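Local coordinates for protein polygalacturonase (Pectobacterium carotovorum subsp. carotovorum, PDB 1BHE) that hydrolyses the alpha-1,4-galacturonosyl linkages of polygalacturonic acid as a secreted endo-polygalacturonase and is involved in maceration and soft-rotting of plant tissue, at residues I308-V313 / P323-I328. Residues are numbered along the deposited sequence; the frame is centred on the assembly and turned at random.
Sequences IVIDTV and PDWSDI
With CG turned away from its own carbonyl carbon (chi1 -57°), Trp325 sends its indole into the interior of the right-handed parallel beta-helix, the fold of family 28 glycosyl hydrolases; Thr312 reaches it because chi1 of 66° sets CG2 beside the backbone N, on the indole side, and leaves OG1 for other partners. Thr312 CG2 lies over the six-membered ring of Trp325 in a CH-pi contact, 4.0 Å from its centroid and 29° off the normal, and its closest ring atom is CZ3. Pro323 covers the same face nearer the rim, its CB 3.5 Å above the indole plane, while its CG packs against Thr312 CG2 at 3.8 Å. Ile310 comes instead at the ring edge, CG2 in plane and 3.8 Å from Trp325 CZ3. No hydrogen bond joins strands 308-311 and 324-328, which belong to different walls of the coil; apart from Asp311 O, at the ring edge 3.7 Å from Trp325 CH2, side chains make the contact. Ile352 on strand 352-360 touches both Thr312 and Trp325. Thr312 OG1 is spent on the backbone carbonyls of Asn344 and Glu346 in the following coil. An Asx turn follows from Asp311: Val313 N donates to its OD1 at 2.9 Å, from above the carboxylate plane. Further along strand 324-328, Ile310 CD1 lies 4.3 Å from Ile328 CG2.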
loop_
_atom_site.group_PDB
_atom_site.type_symbol
_atom_site.label_atom_id
_atom_site.label_comp_id
_atom_site.label_asym_id
_atom_site.label_seq_id
_atom_site.Cartn_x
_atom_site.Cartn_y
_atom_site.Cartn_z
ATOM N N ILE A 308 2.044 -18.858 -4.960
ATOM C CA ILE A 308 3.339 -18.586 -4.360
ATOM C C ILE A 308 4.295 -18.144 -5.465
ATOM O O ILE A 308 4.453 -18.836 -6.472
ATOM C CB ILE A 308 3.971 -19.760 -3.593
ATOM C CG1 ILE A 308 3.107 -20.194 -2.410
ATOM C CG2 ILE A 308 5.374 -19.393 -3.111
ATOM C CD1 ILE A 308 3.580 -21.427 -1.673
ATOM N N VAL A 309 4.895 -16.970 -5.301
ATOM C CA VAL A 309 5.855 -16.450 -6.258
ATOM C C VAL A 309 7.110 -15.948 -5.541
ATOM O O VAL A 309 7.063 -15.022 -4.736
ATOM C CB VAL A 309 5.345 -15.288 -7.131
ATOM C CG1 VAL A 309 6.446 -14.787 -8.071
ATOM C CG2 VAL A 309 4.118 -15.640 -7.958
ATOM N N ILE A 310 8.243 -16.563 -5.859
ATOM C CA ILE A 310 9.546 -16.134 -5.373
ATOM C C ILE A 310 10.381 -15.943 -6.644
ATOM O O ILE A 310 10.864 -16.909 -7.235
ATOM C CB ILE A 310 10.234 -17.069 -4.380
ATOM C CG1 ILE A 310 9.448 -17.160 -3.071
ATOM C CG2 ILE A 310 11.660 -16.592 -4.113
ATOM C CD1 ILE A 310 10.062 -18.021 -1.995
ATOM N N ASP A 311 10.483 -14.699 -7.098
ATOM C CA ASP A 311 11.189 -14.402 -8.334
ATOM C C ASP A 311 12.279 -13.357 -8.184
ATOM O O ASP A 311 12.002 -12.183 -7.937
ATOM C CB ASP A 311 10.178 -13.919 -9.390
ATOM C CG ASP A 311 10.697 -14.128 -10.801
ATOM O OD1 ASP A 311 11.928 -14.213 -10.982
ATOM O OD2 ASP A 311 9.867 -14.220 -11.731
ATOM N N THR A 312 13.519 -13.778 -8.423
ATOM C CA THR A 312 14.663 -12.886 -8.338
ATOM C C THR A 312 14.942 -12.164 -9.647
ATOM O O THR A 312 15.774 -11.250 -9.683
ATOM C CB THR A 312 15.947 -13.633 -7.923
ATOM O OG1 THR A 312 16.282 -14.539 -8.987
ATOM C CG2 THR A 312 15.747 -14.400 -6.632
ATOM N N VAL A 313 14.267 -12.526 -10.730
ATOM C CA VAL A 313 14.427 -11.840 -12.006
ATOM C C VAL A 313 13.051 -11.492 -12.571
ATOM O O VAL A 313 12.725 -11.766 -13.723
ATOM C CB VAL A 313 15.218 -12.654 -13.041
ATOM C CG1 VAL A 313 16.715 -12.623 -12.768
ATOM C CG2 VAL A 313 14.731 -14.096 -13.092
ATOM N N PRO A 323 20.441 -11.034 -4.823
ATOM C CA PRO A 323 19.500 -11.339 -3.764
ATOM C C PRO A 323 20.073 -12.292 -2.726
ATOM O O PRO A 323 20.644 -13.329 -3.077
ATOM C CB PRO A 323 18.339 -12.008 -4.499
ATOM C CG PRO A 323 18.987 -12.673 -5.671
ATOM C CD PRO A 323 20.121 -11.767 -6.074
ATOM N N ASP A 324 19.916 -11.952 -1.454
ATOM C CA ASP A 324 20.377 -12.793 -0.354
ATOM C C ASP A 324 19.154 -13.056 0.529
ATOM O O ASP A 324 18.863 -12.335 1.479
ATOM C CB ASP A 324 21.512 -12.182 0.450
ATOM C CG ASP A 324 21.981 -13.074 1.583
ATOM O OD1 ASP A 324 21.580 -14.255 1.646
ATOM O OD2 ASP A 324 22.761 -12.597 2.432
ATOM N N TRP A 325 18.331 -13.982 0.051
ATOM C CA TRP A 325 17.046 -14.288 0.669
ATOM C C TRP A 325 17.126 -15.590 1.453
ATOM O O TRP A 325 17.500 -16.629 0.902
ATOM C CB TRP A 325 15.967 -14.319 -0.417
ATOM C CG TRP A 325 15.806 -13.077 -1.244
ATOM C CD1 TRP A 325 16.367 -11.847 -1.055
ATOM C CD2 TRP A 325 14.969 -12.925 -2.403
ATOM N NE1 TRP A 325 15.974 -10.957 -2.013
ATOM C CE2 TRP A 325 15.101 -11.598 -2.853
ATOM C CE3 TRP A 325 14.122 -13.786 -3.107
ATOM C CZ2 TRP A 325 14.433 -11.107 -3.976
ATOM C CZ3 TRP A 325 13.453 -13.299 -4.212
ATOM C CH2 TRP A 325 13.611 -11.973 -4.640
ATOM N N SER A 326 16.808 -15.536 2.747
ATOM C CA SER A 326 16.875 -16.735 3.577
ATOM C C SER A 326 15.846 -16.733 4.698
ATOM O O SER A 326 15.168 -15.739 4.956
ATOM C CB SER A 326 18.289 -16.913 4.138
ATOM O OG SER A 326 18.667 -15.828 4.967
ATOM N N ASP A 327 15.717 -17.873 5.371
ATOM C CA ASP A 327 14.770 -18.069 6.459
ATOM C C ASP A 327 13.368 -17.646 6.026
ATOM O O ASP A 327 12.734 -16.744 6.559
ATOM C CB ASP A 327 15.208 -17.370 7.742
ATOM C CG ASP A 327 14.323 -17.664 8.938
ATOM O OD1 ASP A 327 13.561 -18.654 8.918
ATOM O OD2 ASP A 327 14.376 -16.879 9.912
ATOM N N ILE A 328 12.882 -18.329 4.994
ATOM C CA ILE A 328 11.567 -18.100 4.403
ATOM C C ILE A 328 10.715 -19.341 4.618
ATOM O O ILE A 328 11.060 -20.436 4.158
ATOM C CB ILE A 328 11.688 -17.754 2.908
ATOM C CG1 ILE A 328 12.552 -16.508 2.700
ATOM C CG2 ILE A 328 10.321 -17.540 2.278
ATOM C CD1 ILE A 328 13.084 -16.328 1.297
#